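Local coordinates for protein endo-beta-N-acetylglucosaminidase F1 (Bacteroides thetaiotaomicron VPI-5482, PDB 6TCV) that probably hydrolyses the bond between the two core N-acetylglucosamines of high-mannose N-glycans, freeing the glycan for use by this gut bacterium, at residues N205-A210 against R216-P221; Y225-N230 against K277-D282; N220-Y225 against Y437-P442; L260-A265 against A309-Y314. The protein carries 2 engineered substitutions. All coordinates share one frame; numbering follows the deposited sequence. Where two conformers were deposited one is given.

Contact 1 of 4, residues N205-A210 against R216-P221. With MAN (alpha-D-mannopyranose), chain B; MAN (alpha-D-mannopyranose), chain C.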
# COMPACT_ATOMS: atom_id res chain seq x y z
N ASN A 205 -5.32 -9.36 -13.13
CA ASN A 205 -4.24 -9.65 -14.06
C ASN A 205 -3.97 -8.51 -15.02
O ASN A 205 -4.82 -7.66 -15.28
CB ASN A 205 -4.58 -10.89 -14.86
CG ASN A 205 -4.77 -12.07 -13.98
OD1 ASN A 205 -5.84 -12.65 -13.88
ND2 ASN A 205 -3.70 -12.43 -13.29
N ILE A 206 -2.74 -8.49 -15.55
CA ILE A 206 -2.46 -7.76 -16.79
C ILE A 206 -2.57 -8.75 -17.94
O ILE A 206 -1.97 -9.84 -17.90
CB ILE A 206 -1.12 -7.02 -16.76
CG1 ILE A 206 -0.97 -6.20 -18.03
CG2 ILE A 206 0.07 -7.94 -16.53
CD1 ILE A 206 0.17 -5.17 -17.99
N ASN A 207 -3.32 -8.36 -18.98
CA ASN A 207 -3.48 -9.19 -20.17
C ASN A 207 -3.59 -8.25 -21.37
O ASN A 207 -3.84 -7.04 -21.23
CB ASN A 207 -4.74 -10.04 -20.11
CG ASN A 207 -4.52 -11.28 -19.29
OD1 ASN A 207 -4.98 -11.38 -18.13
ND2 ASN A 207 -3.84 -12.26 -19.87
N TYR A 208 -3.35 -8.80 -22.56
CA TYR A 208 -3.48 -7.97 -23.77
C TYR A 208 -4.97 -7.96 -24.14
O TYR A 208 -5.60 -9.03 -24.22
CB TYR A 208 -2.69 -8.56 -24.93
CG TYR A 208 -2.49 -7.58 -26.04
CD1 TYR A 208 -1.82 -6.41 -25.77
CD2 TYR A 208 -3.01 -7.74 -27.32
CE1 TYR A 208 -1.61 -5.44 -26.72
CE2 TYR A 208 -2.80 -6.74 -28.29
CZ TYR A 208 -2.11 -5.59 -27.93
OH TYR A 208 -1.88 -4.59 -28.90
N ASP A 209 -5.51 -6.79 -24.44
CA ASP A 209 -6.89 -6.67 -24.96
C ASP A 209 -6.69 -6.52 -26.46
O ASP A 209 -6.41 -5.44 -26.99
CB ASP A 209 -7.52 -5.42 -24.35
CG ASP A 209 -8.94 -5.23 -24.76
OD1 ASP A 209 -9.62 -4.44 -24.02
OD2 ASP A 209 -9.37 -5.78 -25.77
N ALA A 210 -6.88 -7.63 -27.16
CA ALA A 210 -6.63 -7.61 -28.60
C ALA A 210 -7.59 -6.70 -29.36
O ALA A 210 -7.22 -6.11 -30.36
CB ALA A 210 -6.73 -9.05 -29.17
N ARG A 216 -4.59 -4.37 -20.59
CA ARG A 216 -5.66 -3.96 -19.69
C ARG A 216 -5.53 -4.72 -18.38
O ARG A 216 -4.88 -5.78 -18.29
CB ARG A 216 -7.02 -4.30 -20.30
CG ARG A 216 -7.33 -5.81 -20.43
CD ARG A 216 -8.81 -6.24 -20.73
NE ARG A 216 -9.77 -5.69 -19.80
CZ ARG A 216 -10.99 -5.29 -20.10
NH1 ARG A 216 -11.43 -5.38 -21.34
NH2 ARG A 216 -11.78 -4.82 -19.14
N VAL A 217 -6.18 -4.17 -17.36
CA VAL A 217 -6.50 -4.93 -16.16
C VAL A 217 -7.61 -5.89 -16.55
O VAL A 217 -8.67 -5.49 -17.06
CB VAL A 217 -6.97 -3.99 -15.05
CG1 VAL A 217 -7.42 -4.75 -13.81
CG2 VAL A 217 -5.88 -3.01 -14.70
N GLN A 218 -7.38 -7.17 -16.30
CA GLN A 218 -8.34 -8.22 -16.59
C GLN A 218 -8.64 -8.92 -15.29
O GLN A 218 -7.75 -9.50 -14.65
CB GLN A 218 -7.74 -9.19 -17.63
CG GLN A 218 -8.69 -10.35 -17.98
CD GLN A 218 -8.13 -11.33 -19.00
OE1 GLN A 218 -7.90 -10.95 -20.15
NE2 GLN A 218 -7.95 -12.57 -18.61
N CYS A 219 -9.92 -8.95 -14.93
CA CYS A 219 -10.35 -9.49 -13.64
C CYS A 219 -11.08 -10.79 -13.92
O CYS A 219 -12.06 -10.84 -14.68
CB CYS A 219 -11.31 -8.50 -12.97
SG CYS A 219 -10.47 -7.00 -12.42
N ASN A 220 -10.62 -11.86 -13.29
CA ASN A 220 -11.30 -13.14 -13.36
C ASN A 220 -12.63 -13.05 -12.63
O ASN A 220 -12.92 -12.06 -11.94
CB ASN A 220 -10.40 -14.29 -12.90
CG ASN A 220 -10.18 -14.31 -11.42
OD1 ASN A 220 -11.12 -14.18 -10.63
ND2 ASN A 220 -8.95 -14.62 -11.01
N PRO A 221 -13.49 -14.05 -12.77
CA PRO A 221 -14.83 -13.88 -12.18
C PRO A 221 -14.85 -13.72 -10.67
O PRO A 221 -15.74 -13.05 -10.13
CB PRO A 221 -15.59 -15.15 -12.61
CG PRO A 221 -14.89 -15.58 -13.87
CD PRO A 221 -13.42 -15.25 -13.63
C1 MAN B . -4.91 -18.07 -11.54
C2 MAN B . -5.96 -17.26 -12.28
C3 MAN B . -5.56 -15.79 -12.23
C4 MAN B . -5.32 -15.32 -10.80
C5 MAN B . -4.34 -16.24 -10.07
C6 MAN B . -4.26 -15.97 -8.58
O2 MAN B . -7.24 -17.52 -11.66
O3 MAN B . -6.61 -15.00 -12.78
O4 MAN B . -4.72 -14.03 -10.81
O5 MAN B . -4.78 -17.62 -10.21
O6 MAN B . -3.37 -16.92 -7.96
C1 MAN C . -8.30 -17.68 -12.60
C2 MAN C . -9.59 -17.95 -11.84
C3 MAN C . -9.56 -19.34 -11.21
C4 MAN C . -9.25 -20.39 -12.27
C5 MAN C . -7.92 -20.02 -12.91
C6 MAN C . -7.53 -20.95 -14.03
O2 MAN C . -10.69 -17.81 -12.76
O3 MAN C . -10.81 -19.57 -10.58
O4 MAN C . -9.12 -21.68 -11.68
O5 MAN C . -8.04 -18.72 -13.51
O6 MAN C . -6.19 -20.64 -14.48
O HOH W 1 -8.00 -11.78 -12.22
O HOH W 2 -8.11 -13.12 -15.69
O HOH W 3 -7.82 -9.05 -22.11

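Contact 2 of 4, residues Y225-N230 against K277-D282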
# COMPACT_ATOMS: atom_id res chain seq x y z
N TYR A 225 -16.28 -10.36 -8.98
CA TYR A 225 -17.38 -10.46 -8.03
C TYR A 225 -17.08 -9.61 -6.79
O TYR A 225 -17.96 -8.91 -6.28
CB TYR A 225 -17.57 -11.91 -7.60
CG TYR A 225 -18.82 -12.08 -6.77
CD1 TYR A 225 -18.78 -11.92 -5.40
CD2 TYR A 225 -20.02 -12.44 -7.37
CE1 TYR A 225 -19.90 -12.07 -4.66
CE2 TYR A 225 -21.15 -12.62 -6.60
CZ TYR A 225 -21.07 -12.43 -5.27
OH TYR A 225 -22.24 -12.59 -4.51
N LEU A 226 -15.84 -9.64 -6.27
CA LEU A 226 -15.51 -8.81 -5.12
C LEU A 226 -15.66 -7.34 -5.44
O LEU A 226 -16.20 -6.58 -4.64
CB LEU A 226 -14.08 -9.06 -4.64
CG LEU A 226 -13.77 -10.35 -3.92
CD1 LEU A 226 -12.29 -10.44 -3.63
CD2 LEU A 226 -14.59 -10.44 -2.67
N LEU A 227 -15.14 -6.89 -6.60
CA LEU A 227 -15.25 -5.47 -6.96
C LEU A 227 -16.69 -5.08 -7.11
O LEU A 227 -17.13 -4.01 -6.64
CB LEU A 227 -14.46 -5.17 -8.22
CG LEU A 227 -12.95 -5.46 -8.09
CD1 LEU A 227 -12.29 -5.25 -9.46
CD2 LEU A 227 -12.28 -4.58 -7.05
N ASP A 228 -17.46 -5.91 -7.79
CA ASP A 228 -18.88 -5.65 -7.98
C ASP A 228 -19.60 -5.53 -6.65
O ASP A 228 -20.71 -4.97 -6.60
CB ASP A 228 -19.55 -6.74 -8.80
CG ASP A 228 -19.11 -6.77 -10.27
OD1 ASP A 228 -18.50 -5.80 -10.72
OD2 ASP A 228 -19.47 -7.80 -10.91
N ASN A 229 -19.16 -6.31 -5.65
CA ASN A 229 -19.75 -6.36 -4.30
C ASN A 229 -18.88 -5.70 -3.25
O ASN A 229 -18.81 -6.15 -2.09
CB ASN A 229 -20.11 -7.80 -3.95
CG ASN A 229 -21.25 -8.30 -4.82
OD1 ASN A 229 -22.42 -8.03 -4.52
ND2 ASN A 229 -20.94 -8.97 -5.90
N ASN A 230 -18.15 -4.63 -3.62
CA ASN A 230 -17.14 -4.11 -2.70
C ASN A 230 -17.76 -3.52 -1.44
O ASN A 230 -17.13 -3.62 -0.38
CB ASN A 230 -16.12 -3.17 -3.37
CG ASN A 230 -16.67 -1.81 -3.62
OD1 ASN A 230 -16.66 -0.94 -2.73
ND2 ASN A 230 -17.14 -1.58 -4.85
N LYS A 277 -9.69 4.20 -7.68
CA LYS A 277 -10.65 5.26 -7.42
C LYS A 277 -12.08 4.73 -7.51
O LYS A 277 -12.91 4.94 -6.62
CB LYS A 277 -10.43 6.40 -8.43
CG LYS A 277 -11.34 7.59 -8.19
CD LYS A 277 -11.11 8.64 -9.25
CE LYS A 277 -12.29 9.58 -9.41
NZ LYS A 277 -12.27 10.52 -8.28
N ALA A 278 -12.41 4.03 -8.58
CA ALA A 278 -13.80 3.61 -8.82
C ALA A 278 -14.28 2.67 -7.74
O ALA A 278 -15.46 2.71 -7.37
CB ALA A 278 -13.90 2.94 -10.21
N TYR A 279 -13.42 1.79 -7.26
CA TYR A 279 -13.81 0.78 -6.28
C TYR A 279 -13.40 1.17 -4.86
O TYR A 279 -13.58 0.37 -3.93
CB TYR A 279 -13.32 -0.60 -6.64
CG TYR A 279 -13.88 -1.10 -7.97
CD1 TYR A 279 -15.25 -1.41 -8.08
CD2 TYR A 279 -13.11 -1.23 -9.11
CE1 TYR A 279 -15.78 -1.90 -9.26
CE2 TYR A 279 -13.68 -1.71 -10.33
CZ TYR A 279 -15.00 -2.02 -10.37
OH TYR A 279 -15.52 -2.51 -11.55
N ASN A 280 -12.90 2.39 -4.68
CA ASN A 280 -12.56 2.92 -3.35
C ASN A 280 -11.61 1.96 -2.62
O ASN A 280 -11.91 1.42 -1.54
CB ASN A 280 -13.83 3.25 -2.56
CG ASN A 280 -13.61 4.20 -1.39
OD1 ASN A 280 -12.58 4.87 -1.24
ND2 ASN A 280 -14.65 4.29 -0.54
N LEU A 281 -10.45 1.73 -3.25
CA LEU A 281 -9.39 0.89 -2.72
C LEU A 281 -8.20 1.75 -2.32
O LEU A 281 -8.17 2.96 -2.58
CB LEU A 281 -8.95 -0.18 -3.72
CG LEU A 281 -10.10 -1.01 -4.31
CD1 LEU A 281 -9.51 -2.02 -5.27
CD2 LEU A 281 -10.84 -1.73 -3.15
N ASP A 282 -7.18 1.15 -1.72
CA ASP A 282 -6.10 1.90 -1.10
C ASP A 282 -4.77 1.81 -1.82
O ASP A 282 -3.78 2.34 -1.31
CB ASP A 282 -5.95 1.50 0.37
CG ASP A 282 -7.18 1.81 1.14
OD1 ASP A 282 -7.49 3.00 1.31
OD2 ASP A 282 -7.88 0.85 1.59
O HOH W 4 -18.14 -2.88 -11.72
O HOH W 5 -17.76 0.96 -6.11

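Contact 3 of 4, residues N220-Y225 against Y437-P442. With MAN (alpha-D-mannopyranose), chain C; MAN (alpha-D-mannopyranose), chain B.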
# COMPACT_ATOMS: atom_id res chain seq x y z
N ASN A 220 -10.62 -11.86 -13.29
CA ASN A 220 -11.30 -13.14 -13.36
C ASN A 220 -12.63 -13.05 -12.63
O ASN A 220 -12.92 -12.06 -11.94
CB ASN A 220 -10.40 -14.29 -12.90
CG ASN A 220 -10.18 -14.31 -11.42
OD1 ASN A 220 -11.12 -14.18 -10.63
ND2 ASN A 220 -8.95 -14.62 -11.01
N PRO A 221 -13.49 -14.05 -12.77
CA PRO A 221 -14.83 -13.88 -12.18
C PRO A 221 -14.85 -13.72 -10.67
O PRO A 221 -15.74 -13.05 -10.13
CB PRO A 221 -15.59 -15.15 -12.61
CG PRO A 221 -14.89 -15.58 -13.87
CD PRO A 221 -13.42 -15.25 -13.63
N ASN A 222 -13.87 -14.26 -9.95
CA ASN A 222 -13.82 -14.09 -8.52
C ASN A 222 -13.40 -12.69 -8.13
O ASN A 222 -13.98 -12.08 -7.20
CB ASN A 222 -12.87 -15.12 -7.96
CG ASN A 222 -13.29 -16.53 -8.26
OD1 ASN A 222 -14.45 -16.92 -8.05
ND2 ASN A 222 -12.40 -17.27 -8.89
N VAL A 223 -12.37 -12.15 -8.78
CA VAL A 223 -11.97 -10.77 -8.56
C VAL A 223 -13.12 -9.83 -8.91
O VAL A 223 -13.44 -8.90 -8.15
CB VAL A 223 -10.67 -10.46 -9.33
CG1 VAL A 223 -10.31 -9.01 -9.23
CG2 VAL A 223 -9.53 -11.29 -8.83
N GLN A 224 -13.72 -10.04 -10.06
CA GLN A 224 -14.79 -9.16 -10.51
C GLN A 224 -15.95 -9.19 -9.54
O GLN A 224 -16.56 -8.15 -9.27
CB GLN A 224 -15.21 -9.53 -11.92
CG GLN A 224 -16.16 -8.47 -12.56
CD GLN A 224 -15.41 -7.16 -12.76
OE1 GLN A 224 -14.37 -7.14 -13.41
NE2 GLN A 224 -15.95 -6.05 -12.26
N TYR A 225 -16.28 -10.36 -8.98
CA TYR A 225 -17.38 -10.46 -8.03
C TYR A 225 -17.08 -9.61 -6.79
O TYR A 225 -17.96 -8.91 -6.28
CB TYR A 225 -17.57 -11.91 -7.60
CG TYR A 225 -18.82 -12.08 -6.77
CD1 TYR A 225 -18.78 -11.92 -5.40
CD2 TYR A 225 -20.02 -12.44 -7.37
CE1 TYR A 225 -19.90 -12.07 -4.66
CE2 TYR A 225 -21.15 -12.62 -6.60
CZ TYR A 225 -21.07 -12.43 -5.27
OH TYR A 225 -22.24 -12.59 -4.51
N TYR A 437 -15.27 -16.50 7.46
CA TYR A 437 -16.19 -16.17 6.38
C TYR A 437 -16.01 -17.16 5.24
O TYR A 437 -14.89 -17.54 4.91
CB TYR A 437 -15.92 -14.75 5.87
CG TYR A 437 -16.25 -13.70 6.93
CD1 TYR A 437 -15.35 -13.37 7.93
CD2 TYR A 437 -17.43 -13.03 6.87
CE1 TYR A 437 -15.65 -12.39 8.86
CE2 TYR A 437 -17.74 -12.04 7.82
CZ TYR A 437 -16.82 -11.74 8.79
OH TYR A 437 -17.16 -10.74 9.71
N LYS A 438 -17.12 -17.51 4.64
CA LYS A 438 -17.18 -18.34 3.45
C LYS A 438 -17.06 -17.49 2.20
O LYS A 438 -17.40 -16.31 2.19
CB LYS A 438 -18.47 -19.18 3.41
CG LYS A 438 -18.61 -20.15 4.58
CD LYS A 438 -19.82 -21.06 4.41
CE LYS A 438 -19.84 -22.08 5.57
NZ LYS A 438 -20.94 -23.01 5.22
N LYS A 439 -16.61 -18.10 1.11
CA LYS A 439 -16.41 -17.35 -0.13
C LYS A 439 -17.72 -16.65 -0.55
O LYS A 439 -18.78 -17.27 -0.58
CB LYS A 439 -15.91 -18.30 -1.23
CG LYS A 439 -15.64 -17.62 -2.59
CD LYS A 439 -15.11 -18.58 -3.64
CE LYS A 439 -14.99 -17.87 -4.99
NZ LYS A 439 -14.66 -18.82 -6.01
N ASN A 440 -17.59 -15.35 -0.85
CA ASN A 440 -18.66 -14.53 -1.40
C ASN A 440 -19.84 -14.32 -0.46
O ASN A 440 -20.86 -13.85 -0.90
CB ASN A 440 -19.15 -15.01 -2.78
CG ASN A 440 -18.08 -14.83 -3.86
OD1 ASN A 440 -17.15 -14.07 -3.68
ND2 ASN A 440 -18.24 -15.51 -4.99
N ASP A 441 -19.68 -14.62 0.81
CA ASP A 441 -20.78 -14.61 1.78
C ASP A 441 -20.40 -13.61 2.86
O ASP A 441 -19.34 -13.74 3.45
CB ASP A 441 -20.95 -16.02 2.32
CG ASP A 441 -22.11 -16.19 3.27
OD1 ASP A 441 -22.65 -15.19 3.81
OD2 ASP A 441 -22.53 -17.37 3.46
N PRO A 442 -21.21 -12.58 3.11
CA PRO A 442 -20.84 -11.60 4.15
C PRO A 442 -21.11 -12.07 5.57
O PRO A 442 -20.83 -11.32 6.53
CB PRO A 442 -21.74 -10.39 3.82
CG PRO A 442 -22.98 -11.02 3.24
CD PRO A 442 -22.47 -12.23 2.44
C1 MAN C . -8.30 -17.68 -12.60
C2 MAN C . -9.59 -17.95 -11.84
C3 MAN C . -9.56 -19.34 -11.21
C4 MAN C . -9.25 -20.39 -12.27
C5 MAN C . -7.92 -20.02 -12.91
C6 MAN C . -7.53 -20.95 -14.03
O2 MAN C . -10.69 -17.81 -12.76
O3 MAN C . -10.81 -19.57 -10.58
O4 MAN C . -9.12 -21.68 -11.68
O5 MAN C . -8.04 -18.72 -13.51
O6 MAN C . -6.19 -20.64 -14.48
C1 MAN B . -4.91 -18.07 -11.54
C2 MAN B . -5.96 -17.26 -12.28
C3 MAN B . -5.56 -15.79 -12.23
C4 MAN B . -5.32 -15.32 -10.80
C5 MAN B . -4.34 -16.24 -10.07
C6 MAN B . -4.26 -15.97 -8.58
O2 MAN B . -7.24 -17.52 -11.66
O3 MAN B . -6.61 -15.00 -12.78
O4 MAN B . -4.72 -14.03 -10.81
O5 MAN B . -4.78 -17.62 -10.21
O6 MAN B . -3.37 -16.92 -7.96
O HOH W 6 -14.78 -13.94 -5.18
O HOH W 7 -22.10 -11.82 -1.97

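Contact 4 of 4, residues L260-A265 against A309-Y314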
# COMPACT_ATOMS: atom_id res chain seq x y z
N LEU A 260 6.37 -3.16 -20.05
CA LEU A 260 5.62 -2.10 -20.74
C LEU A 260 6.58 -1.01 -21.17
O LEU A 260 7.53 -0.70 -20.44
CB LEU A 260 4.55 -1.54 -19.79
CG LEU A 260 3.58 -2.59 -19.24
CD1 LEU A 260 2.55 -1.96 -18.37
CD2 LEU A 260 2.90 -3.41 -20.34
N SER A 261 6.34 -0.48 -22.38
CA SER A 261 7.06 0.69 -22.83
C SER A 261 6.72 1.87 -21.93
O SER A 261 5.81 1.81 -21.11
CB SER A 261 6.64 1.01 -24.27
OG SER A 261 5.27 1.38 -24.23
N GLU A 262 7.40 3.00 -22.12
CA GLU A 262 7.09 4.15 -21.30
C GLU A 262 5.61 4.55 -21.43
O GLU A 262 4.94 4.78 -20.42
CB GLU A 262 7.99 5.34 -21.63
CG GLU A 262 7.65 6.53 -20.77
CD GLU A 262 8.70 7.63 -20.76
OE1 GLU A 262 9.72 7.47 -21.46
OE2 GLU A 262 8.44 8.65 -20.07
N GLN A 263 5.10 4.68 -22.66
CA GLN A 263 3.69 5.03 -22.85
C GLN A 263 2.77 3.91 -22.36
O GLN A 263 1.71 4.17 -21.80
CB GLN A 263 3.38 5.40 -24.28
CG GLN A 263 2.01 6.07 -24.44
CD GLN A 263 1.90 7.38 -23.65
OE1 GLN A 263 2.77 8.26 -23.79
NE2 GLN A 263 0.86 7.56 -22.91
N GLY A 264 3.14 2.65 -22.63
CA GLY A 264 2.31 1.56 -22.15
C GLY A 264 2.20 1.56 -20.63
O GLY A 264 1.12 1.29 -20.08
N ALA A 265 3.29 1.88 -19.94
CA ALA A 265 3.30 1.94 -18.48
C ALA A 265 2.51 3.12 -17.98
O ALA A 265 1.78 3.00 -16.99
CB ALA A 265 4.74 2.03 -18.01
N ALA A 309 9.81 -1.92 -15.08
CA ALA A 309 9.01 -2.09 -13.87
C ALA A 309 8.99 -0.82 -13.03
O ALA A 309 7.94 -0.39 -12.53
CB ALA A 309 9.54 -3.26 -13.06
N ALA A 310 10.16 -0.22 -12.85
CA ALA A 310 10.23 1.02 -12.06
C ALA A 310 9.42 2.12 -12.72
O ALA A 310 8.73 2.88 -12.03
CB ALA A 310 11.70 1.45 -11.89
N ARG A 311 9.49 2.23 -14.04
CA ARG A 311 8.65 3.21 -14.74
C ARG A 311 7.17 3.02 -14.39
O ARG A 311 6.45 3.98 -14.07
CB ARG A 311 8.88 3.13 -16.24
CG ARG A 311 7.82 3.90 -17.11
CD ARG A 311 7.90 5.41 -16.89
NE ARG A 311 9.20 5.94 -17.33
CZ ARG A 311 9.57 7.19 -17.13
NH1 ARG A 311 8.80 8.07 -16.55
NH2 ARG A 311 10.81 7.56 -17.49
N LEU A 312 6.70 1.78 -14.40
CA LEU A 312 5.31 1.52 -14.05
C LEU A 312 5.02 1.93 -12.62
O LEU A 312 3.99 2.57 -12.34
CB LEU A 312 4.94 0.03 -14.26
CG LEU A 312 3.54 -0.36 -13.78
CD1 LEU A 312 2.46 0.43 -14.54
CD2 LEU A 312 3.32 -1.86 -13.88
N CYS A 313 5.91 1.61 -11.68
CA CYS A 313 5.66 1.99 -10.29
C CYS A 313 5.59 3.50 -10.13
O CYS A 313 4.70 4.02 -9.45
CB CYS A 313 6.74 1.39 -9.39
SG CYS A 313 6.66 -0.43 -9.28
N TYR A 314 6.55 4.20 -10.73
CA TYR A 314 6.61 5.65 -10.66
C TYR A 314 5.35 6.26 -11.24
O TYR A 314 4.76 7.15 -10.63
CB TYR A 314 7.85 6.14 -11.45
CG TYR A 314 7.86 7.61 -11.68
CD1 TYR A 314 8.24 8.49 -10.66
CD2 TYR A 314 7.49 8.13 -12.90
CE1 TYR A 314 8.22 9.89 -10.88
CE2 TYR A 314 7.50 9.51 -13.12
CZ TYR A 314 7.88 10.36 -12.10
OH TYR A 314 7.87 11.73 -12.32

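Contact 1 of 4, residues N205-A210 against R216-P221
N207 and Q218 lie on the same face of two antiparallel strands with their amides stacked, the planes only 11° apart. Q218 is fully extended, with CG anti to the backbone N (chi1 179°), which carries its amide over that of N207. The approach of N207 OD1 to Q218 NE2, 3.2 Å, is too poorly angled for a hydrogen bond; OD1 and ND2 of N207 instead turn to N251 and D253. Water joins Q218 to its surroundings: one molecule lies between its NE2 and N205 OD1, another between its OE1 and the carbonyl of Y208. R216 is held from two sides. Its NE gives a straight bond of 3.0 Å to V217 O, and its NH1 forms a weak salt bridge with D209 OD1 at 3.4 Å, approached obliquely. A leucine in place of R216 would probably leave the D209 carboxylate without this positive mate and V217 O without its side-chain donor. At the other end N205 grips a mannose, accepting from O3 through OD1 (2.7 Å) and donating from ND2 to O4 (3.1 Å), while N220 ND2 reaches the same O3. I206 and V217 face the other way, onto F268 of helix 262-278. Backbone pairs N205–Q218 and N207–R216 complete a beta hairpin, strands 198-209 and 214-218, whose open end, away from the turn, meets what is probably the Man9GlcNAc2Asn substrate.

Contact 2 of 4, residues Y225-N230 against K277-D282
L227 lays its CB squarely over the ring of Y279, 3.7 Å from the centroid and 13° off the normal, a CH-pi contact that forms the centre of this junction. Both methyls of the leucine lie on the ring, CD2 coming within 3.9 Å of Y279 CG, and CD2 also meets L281 CD1 at 4.2 Å. At the ring edge N230, deposited in two conformers, makes less certain contacts that hold for this one only: ND2 sits near the ring plane, 3.7 Å from Y279 CD1, the amide almost perpendicular to the ring.

The second shell suggests what positions these groups. CG of N230 sits between its backbone N and carbonyl carbon (chi1 77°), which folds the amide back so that ND2 donates nearly straight to L227 O at 3.0 Å; that carbonyl also accepts from N230 N. A water links the same ND2 to A278 O, and a second water spans Y279 OH and D228 OD1, tying the phenol to the facing helix. Further out, Q235 NE2 holds N230 OD1 and N280 O, L281 packs on L246 of strand 243-249, and D282 forms a salt bridge with R238. N280, with positive phi, is the C-prime residue of a Schellman motif that closes helix 262-278. The whole joins the ends of two helices on the outside of the alpha/beta barrel expected of a family 18 glycoside hydrolase.

Contact 3 of 4, residues N220-Y225 against Y437-P442
Y225 and N440 approach with CA atoms 7.9 Å apart, where the first turns of helix 221-228 meet a type II beta turn from K438 to D441 that places N440 at positive phi. It is a helix-to-loop contact at the surface, with the helix N-capped by N220, whose OD1 accepts from V223 N at 3.0 Å. On the turn side, the amide of N440 is stacked over the Y225 ring, the two planes 26° apart. ND2 lies over the ring face, offset toward the rim, while OD1 hangs past the rim beside Y225 CD1 (3.2 Å). A charged hydrogen bond makes the second link: K439, extended along its whole length from a CG anti to the backbone N (chi1 -179°), brings NZ to N222 OD1 at 2.8 Å. The ammonium comes from well above the carbonyl plane of the amide rather than along a lone pair, and it also binds the carbonyl of N177. N222 ND2 turns to N177 OD1 and comes within 3.3 Å of O3 of a mannose. An alanine in place of N222 would probably deprive K439 of one acceptor, leave N177 OD1 short of a donor and open a gap beside the sugar. Water completes the seam: at the edge of the Y225 ring, in its plane, one molecule is 2.7 Å from Y225 OH and 2.6 Å from N440 O.

Contact 4 of 4, residues L260-A265 against A309-Y314
A265 and L312 bring two helices so close that their CA atoms are 4.9 Å apart, and this is the tight part of the contact. The small methyl of A265 permits it: its CB points at the other helix and lies 3.7 Å from R311 CG and 4.3 Å from L312 CB. L312 carries CG anti to the backbone N (chi1 174°), which sends CD1 alongside the first helix to within 3.6 Å of A265 O and lets the leucine also pack on F268 and A269. Behind it, C313 rests on V325 and V327 of strand 324-329. Helices 262-278 and 306-319 are thus neighbours in the outer layer of an alpha/beta barrel, covering the parallel strands within. The first of them starts here: S261 is the N-cap, its OG accepting from G264 N at 3.0 Å and also bonded to P299 O.

Toward solvent the packing gives way to charge. The exposed E262 reaches out in an extended chain and lays its carboxylate over one face of the R311 guanidinium, the two planes 13° apart. OE2 hovers 3.4 Å above the guanidinium centre and 3.6 Å from NH1, so the charges attract without an N-H pointing at the oxygen. R311 curls to present that face, its chain bent at chi2 and chi3, while NH1 is directed at E315 and D340, with which it forms salt bridges.

Contacts 2 and 4 are partly buried and both use helix 262-278, at opposite ends: contact 2 sets a leucine on an aromatic face, while contact 4 joins alanine–leucine packing to a stacked carboxylate and guanidinium at its rim. Contact 3 lies at the surface and relies on amide, ammonium and water. Contact 1 combines both characters, with backbone pairing, one apolar face turned to helix 262-278 and a polar face carrying amides, an arginine, waters and the sugar. Contacts 1 and 3 share N220 and P221 and touch the same two mannoses, whereas contacts 2 and 3 share helix 221-228. Packing continues between neighbours: C219 meets L227, and I206 meets L260, joining contact 1 to contacts 2 and 4.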